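Local coordinates for phosphoribulokinase 1 (Rhodobacter sphaeroides, PDB 1A7J), which catalyses the ATP-dependent phosphorylation of D-ribulose 5-phosphate to D-ribulose 1,5-bisphosphate in the Calvin cycle, at residues Val137-Ser140 with Glu141-Ile144; Ile223-Ala226 with Asp227-Val230; Ser248-His251 with Gly252-Met255. One frame throughout, in Å; residues are numbered along the deposited sequence.

Interaction 1 (Val137-Ser140 with Glu141-Ile144); sequences VVNS and EVNI
Asn139 lays its amide over Val142, with ND2 3.2 Å from CG1 of that valine. CG of Asn139 stands between its own backbone N and carbonyl carbon (chi1 83°), and this turns the amide back across the turn made by Ser140 and Glu141. ND2 then reaches Val142 O at 2.8 Å; the bond is bent at the hydrogen (139°), and the oxygen lies almost in the amide plane. Asn139 N donates to the same Val142 O at 2.9 Å and much straighter (168°), coming nearly head-on to the carbonyl while ND2 comes in from its flank. Two residues further along each arm, Ile144 N meets Val137 O at 2.7 Å, so Val138 and Asn143 face each other as a non-hydrogen-bonded antiparallel pair in a short hairpin-like loop. On the face of Asn139 and Val142, Val137 CG1 touches Val142 CG1 at 4.1 Å. Val137 CB lies 4.2 Å from Ile144 CB; helix 77-90 covers this apolar side through Leu77, Leu80 and Phe84. On the other face Val138 and Asn143 run side by side, with Val138 CG1 4.0 Å from Asn143 CG, while Asn143 OD1 accepts from Gly146 N. Two donors from one residue thus grip the carbonyl oxygen of Val142, which pins the Asn139 amide to the turn and fixes its rotation.

Interaction 2 (Ile223-Ala226 with Asp227-Val230); sequences IPTA and DESV
Thr225 and Glu228 cross at a slant in a pair of overlapping type I turns, 225-228 and 226-229, that lead into strand 229-235. The glutamate chain runs back over the turn, extended beyond CG, and carries OE1 to Thr225 N at 3.1 Å in a fairly straight bond (159°). Glu228 OE1 is met on its anti side, 20° out of the carboxylate plane. This closure, a glutamate holding the backbone N three residues before it, resembles the acid's half of a capping box, though here a strand and not a helix follows. The threonine hydroxyl flanks the same oxygen, Thr225 OG1 lying 3.3 Å from Glu228 OE1, a weak contact whose proton is not settled. In the backbone, Glu228 N bonds Thr225 O at 3.0 Å and closes the first turn. Ser229, the first residue of the strand, faces back into the second turn, its OG held between its own N and carbonyl carbon (chi1 56°). Arg208 NE on neighbouring strand 204-210 also bonds this hydroxyl, so the serine joins the turn to the adjacent strand. At Ala226 O, Ser229 OG (3.0 Å) and Ser229 N (3.1 Å) arrive from the same face, both well above the carbonyl plane.

Interaction 3 (Ser248-His251 with Gly252-Met255); sequences SMIH and GSWM
Ser253 points back at Ile250 across the turn that joins helix 243-249 to strand 254-257. Its CB already lies 3.6 Å from Ile250 O. From there OG, set between the backbone N and carbonyl carbon (chi1 59°), closes on that oxygen and donates a hydrogen bond of 2.8 Å from Ser253 OG to Ile250 O. The donor is tilted 23° from the carbonyl plane, and OG also rests 4.0 Å from Ile250 CB. Ile250 is the first residue to leave the helical conformation, so the serine grips a carbonyl just past the helix end; the isoleucine side chain itself runs on to Ala271 and Leu274 of helix 268-284. With an alanine here the hydroxyl is gone, and Ile250 O would probably lose this donor and the turn its cross-link. Between Ile250 and Ser253, His251 turns one ring face to Gly252 CA, and its CG lies 3.4 Å from Gly252 N. Gly252 has a positive phi (109°), where a side chain would run into His251 O. Ile250 to Ser253 form a type II beta turn with glycine third; the serine hydroxyl adds a side-chain tie to its first carbonyl as the chain passes from helix to edge strand.

Followed from the N terminus, the three contacts come in series: none nests in or crosses another. Interaction 1 closes a loop on the way from strand 127-132 to strand 150-156 and sets it against helix 77-90. Interaction 2 ends the long excursion from strand 204-210 and delivers the chain into its antiparallel neighbour 229-235, near helix 158-168. Interaction 3 follows soon after, reversing the chain from helix 243-249 into strand 254-257 at the border of the same mixed sheet. Interactions 2 and 3 have centres about 17 Å apart, whereas interaction 1 lies on the opposite side of the chain's centre from interaction 2, about 33 Å away between centres.

Interaction 1 (Val137-Ser140 with Glu141-Ile144)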
loop_
_atom_site.group_PDB
_atom_site.type_symbol
_atom_site.label_atom_id
_atom_site.label_comp_id
_atom_site.label_asym_id
_atom_site.label_seq_id
_atom_site.Cartn_x
_atom_site.Cartn_y
_atom_site.Cartn_z
ATOM N N VAL A 137 4.508 -2.185 -8.904
ATOM C CA VAL A 137 4.322 -3.196 -9.924
ATOM C C VAL A 137 5.405 -3.118 -10.976
ATOM O O VAL A 137 5.669 -2.058 -11.552
ATOM C CB VAL A 137 3.004 -3.040 -10.627
ATOM C CG1 VAL A 137 2.863 -4.107 -11.644
ATOM C CG2 VAL A 137 1.888 -3.142 -9.658
ATOM N N VAL A 138 6.069 -4.232 -11.205
ATOM C CA VAL A 138 6.803 -4.390 -12.446
ATOM C C VAL A 138 6.285 -5.624 -13.138
ATOM O O VAL A 138 6.163 -6.688 -12.538
ATOM C CB VAL A 138 8.306 -4.541 -12.218
ATOM C CG1 VAL A 138 9.046 -4.288 -13.506
ATOM C CG2 VAL A 138 8.774 -3.575 -11.171
ATOM N N ASN A 139 5.803 -5.418 -14.348
ATOM C CA ASN A 139 5.315 -6.516 -15.138
ATOM C C ASN A 139 5.527 -6.261 -16.623
ATOM O O ASN A 139 6.222 -5.332 -17.003
ATOM C CB ASN A 139 3.857 -6.794 -14.799
ATOM C CG ASN A 139 2.907 -5.906 -15.508
ATOM O OD1 ASN A 139 1.749 -6.252 -15.666
ATOM N ND2 ASN A 139 3.335 -4.705 -15.818
ATOM N N SER A 140 5.041 -7.170 -17.453
ATOM C CA SER A 140 5.506 -7.255 -18.825
ATOM C C SER A 140 5.045 -6.057 -19.655
ATOM O O SER A 140 5.717 -5.662 -20.590
ATOM C CB SER A 140 5.035 -8.583 -19.428
ATOM O OG SER A 140 4.773 -9.547 -18.409
ATOM N N GLU A 141 4.000 -5.379 -19.200
ATOM C CA GLU A 141 3.466 -4.210 -19.900
ATOM C C GLU A 141 3.856 -2.873 -19.244
ATOM O O GLU A 141 4.102 -1.870 -19.923
ATOM C CB GLU A 141 1.943 -4.293 -19.963
ATOM C CG GLU A 141 1.405 -5.586 -20.535
ATOM C CD GLU A 141 0.216 -6.102 -19.746
ATOM O OE1 GLU A 141 -0.898 -5.553 -19.922
ATOM O OE2 GLU A 141 0.410 -7.018 -18.910
ATOM N N VAL A 142 3.928 -2.872 -17.920
ATOM C CA VAL A 142 4.025 -1.643 -17.160
ATOM C C VAL A 142 5.162 -1.747 -16.156
ATOM O O VAL A 142 5.454 -2.838 -15.683
ATOM C CB VAL A 142 2.682 -1.389 -16.464
ATOM C CG1 VAL A 142 2.747 -1.677 -14.988
ATOM C CG2 VAL A 142 2.270 -0.013 -16.730
ATOM N N ASN A 143 5.917 -0.670 -15.973
ATOM C CA ASN A 143 6.947 -0.635 -14.931
ATOM C C ASN A 143 6.683 0.529 -14.015
ATOM O O ASN A 143 7.213 1.601 -14.231
ATOM C CB ASN A 143 8.356 -0.496 -15.514
ATOM C CG ASN A 143 9.429 -0.401 -14.438
ATOM O OD1 ASN A 143 9.125 -0.172 -13.288
ATOM N ND2 ASN A 143 10.670 -0.681 -14.797
ATOM N N ILE A 144 5.989 0.251 -12.916
ATOM C CA ILE A 144 5.592 1.267 -11.954
ATOM C C ILE A 144 6.613 1.423 -10.815
ATOM O O ILE A 144 6.757 2.508 -10.254
ATOM C CB ILE A 144 4.192 0.954 -11.372
ATOM C CG1 ILE A 144 3.168 0.890 -12.507
ATOM C CG2 ILE A 144 3.780 2.030 -10.352
ATOM C CD1 ILE A 144 1.744 1.085 -12.081
#

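Interaction 2 (Ile223-Ala226 with Asp227-Val230)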
loop_
_atom_site.group_PDB
_atom_site.type_symbol
_atom_site.label_atom_id
_atom_site.label_comp_id
_atom_site.label_asym_id
_atom_site.label_seq_id
_atom_site.Cartn_x
_atom_site.Cartn_y
_atom_site.Cartn_z
ATOM N N ILE A 223 -9.138 -8.887 15.052
ATOM C CA ILE A 223 -7.847 -8.643 14.455
ATOM C C ILE A 223 -6.874 -8.359 15.567
ATOM O O ILE A 223 -7.137 -7.538 16.424
ATOM C CB ILE A 223 -7.900 -7.447 13.501
ATOM C CG1 ILE A 223 -9.109 -7.604 12.580
ATOM C CG2 ILE A 223 -6.635 -7.381 12.679
ATOM C CD1 ILE A 223 -9.369 -6.393 11.709
ATOM N N PRO A 224 -5.755 -9.091 15.596
ATOM C CA PRO A 224 -4.578 -8.743 16.390
ATOM C C PRO A 224 -4.260 -7.255 16.371
ATOM O O PRO A 224 -3.918 -6.704 15.329
ATOM C CB PRO A 224 -3.477 -9.546 15.726
ATOM C CG PRO A 224 -4.176 -10.739 15.179
ATOM C CD PRO A 224 -5.480 -10.217 14.680
ATOM N N THR A 225 -4.354 -6.616 17.534
ATOM C CA THR A 225 -4.117 -5.176 17.672
ATOM C C THR A 225 -2.652 -4.846 17.435
ATOM O O THR A 225 -1.825 -5.727 17.395
ATOM C CB THR A 225 -4.503 -4.675 19.091
ATOM O OG1 THR A 225 -3.677 -5.310 20.072
ATOM C CG2 THR A 225 -5.954 -5.001 19.393
ATOM N N ALA A 226 -2.310 -3.572 17.358
ATOM C CA ALA A 226 -0.898 -3.207 17.281
ATOM C C ALA A 226 -0.098 -3.823 18.415
ATOM O O ALA A 226 1.001 -4.316 18.208
ATOM C CB ALA A 226 -0.735 -1.690 17.292
ATOM N N ASP A 227 -0.666 -3.849 19.607
ATOM C CA ASP A 227 0.091 -4.290 20.755
ATOM C C ASP A 227 0.456 -5.756 20.641
ATOM O O ASP A 227 1.504 -6.178 21.131
ATOM C CB ASP A 227 -0.677 -4.046 22.046
ATOM C CG ASP A 227 -0.022 -4.683 23.230
ATOM O OD1 ASP A 227 1.038 -4.194 23.646
ATOM O OD2 ASP A 227 -0.510 -5.730 23.695
ATOM N N GLU A 228 -0.377 -6.520 19.954
ATOM C CA GLU A 228 -0.186 -7.955 19.857
ATOM C C GLU A 228 0.607 -8.336 18.630
ATOM O O GLU A 228 0.589 -9.481 18.220
ATOM C CB GLU A 228 -1.545 -8.659 19.855
ATOM C CG GLU A 228 -2.339 -8.431 21.166
ATOM C CD GLU A 228 -3.807 -8.738 21.056
ATOM O OE1 GLU A 228 -4.377 -8.517 19.990
ATOM O OE2 GLU A 228 -4.412 -9.171 22.044
ATOM N N SER A 229 1.375 -7.408 18.077
ATOM C CA SER A 229 2.218 -7.722 16.927
ATOM C C SER A 229 3.571 -7.018 17.017
ATOM O O SER A 229 3.748 -6.162 17.890
ATOM C CB SER A 229 1.502 -7.309 15.645
ATOM O OG SER A 229 1.136 -5.943 15.673
ATOM N N VAL A 230 4.566 -7.486 16.246
ATOM C CA VAL A 230 5.791 -6.703 15.978
ATOM C C VAL A 230 5.916 -6.380 14.509
ATOM O O VAL A 230 5.331 -7.054 13.666
ATOM C CB VAL A 230 7.123 -7.416 16.383
ATOM C CG1 VAL A 230 7.221 -7.586 17.876
ATOM C CG2 VAL A 230 7.244 -8.738 15.674
#

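Interaction 3 (Ser248-His251 with Gly252-Met255)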
loop_
_atom_site.group_PDB
_atom_site.type_symbol
_atom_site.label_atom_id
_atom_site.label_comp_id
_atom_site.label_asym_id
_atom_site.label_seq_id
_atom_site.Cartn_x
_atom_site.Cartn_y
_atom_site.Cartn_z
ATOM N N SER A 248 17.954 3.074 20.233
ATOM C CA SER A 248 17.946 3.935 21.409
ATOM C C SER A 248 16.634 4.667 21.470
ATOM O O SER A 248 16.069 4.863 22.540
ATOM C CB SER A 248 19.061 4.965 21.337
ATOM O OG SER A 248 20.074 4.694 22.281
ATOM N N MET A 249 16.171 5.124 20.320
ATOM C CA MET A 249 15.025 5.984 20.302
ATOM C C MET A 249 13.756 5.158 20.432
ATOM O O MET A 249 12.997 5.339 21.371
ATOM C CB MET A 249 15.021 6.817 19.019
ATOM C CG MET A 249 16.177 7.807 18.936
ATOM S SD MET A 249 15.950 9.282 19.912
ATOM C CE MET A 249 14.593 9.964 19.144
ATOM N N ILE A 250 13.598 4.152 19.584
ATOM C CA ILE A 250 12.447 3.290 19.702
ATOM C C ILE A 250 12.630 2.310 20.824
ATOM O O ILE A 250 13.443 1.398 20.755
ATOM C CB ILE A 250 12.176 2.523 18.434
ATOM C CG1 ILE A 250 12.051 3.502 17.260
ATOM C CG2 ILE A 250 10.879 1.736 18.610
ATOM C CD1 ILE A 250 12.174 2.856 15.935
ATOM N N HIS A 251 11.878 2.521 21.885
ATOM C CA HIS A 251 12.011 1.695 23.052
ATOM C C HIS A 251 11.442 0.313 22.811
ATOM O O HIS A 251 10.247 0.163 22.613
ATOM C CB HIS A 251 11.289 2.349 24.207
ATOM C CG HIS A 251 11.339 1.551 25.462
ATOM N ND1 HIS A 251 10.213 0.982 26.022
ATOM C CD2 HIS A 251 12.380 1.205 26.258
ATOM C CE1 HIS A 251 10.557 0.321 27.115
ATOM N NE2 HIS A 251 11.867 0.437 27.278
ATOM N N GLY A 252 12.262 -0.700 23.027
ATOM C CA GLY A 252 11.776 -2.058 22.947
ATOM C C GLY A 252 12.304 -2.809 21.733
ATOM O O GLY A 252 12.027 -4.005 21.564
ATOM N N SER A 253 13.070 -2.117 20.894
ATOM C CA SER A 253 13.505 -2.665 19.633
ATOM C C SER A 253 14.842 -3.367 19.758
ATOM O O SER A 253 15.599 -3.125 20.689
ATOM C CB SER A 253 13.614 -1.547 18.626
ATOM O OG SER A 253 14.533 -0.595 19.096
ATOM N N TRP A 254 15.071 -4.307 18.853
ATOM C CA TRP A 254 16.328 -5.030 18.743
ATOM C C TRP A 254 16.555 -5.369 17.285
ATOM O O TRP A 254 15.665 -5.162 16.453
ATOM C CB TRP A 254 16.260 -6.313 19.550
ATOM C CG TRP A 254 15.457 -7.381 18.902
ATOM C CD1 TRP A 254 15.937 -8.463 18.224
ATOM C CD2 TRP A 254 14.053 -7.606 19.073
ATOM N NE1 TRP A 254 14.937 -9.371 18.003
ATOM C CE2 TRP A 254 13.765 -8.861 18.506
ATOM C CE3 TRP A 254 13.030 -6.886 19.675
ATOM C CZ2 TRP A 254 12.487 -9.408 18.531
ATOM C CZ3 TRP A 254 11.767 -7.428 19.703
ATOM C CH2 TRP A 254 11.504 -8.683 19.135
ATOM N N MET A 255 17.729 -5.908 16.973
ATOM C CA MET A 255 18.086 -6.192 15.594
ATOM C C MET A 255 17.980 -7.679 15.390
ATOM O O MET A 255 18.381 -8.445 16.261
ATOM C CB MET A 255 19.518 -5.743 15.292
ATOM C CG MET A 255 19.819 -4.263 15.542
ATOM S SD MET A 255 19.163 -3.074 14.330
ATOM C CE MET A 255 19.472 -3.942 12.844
#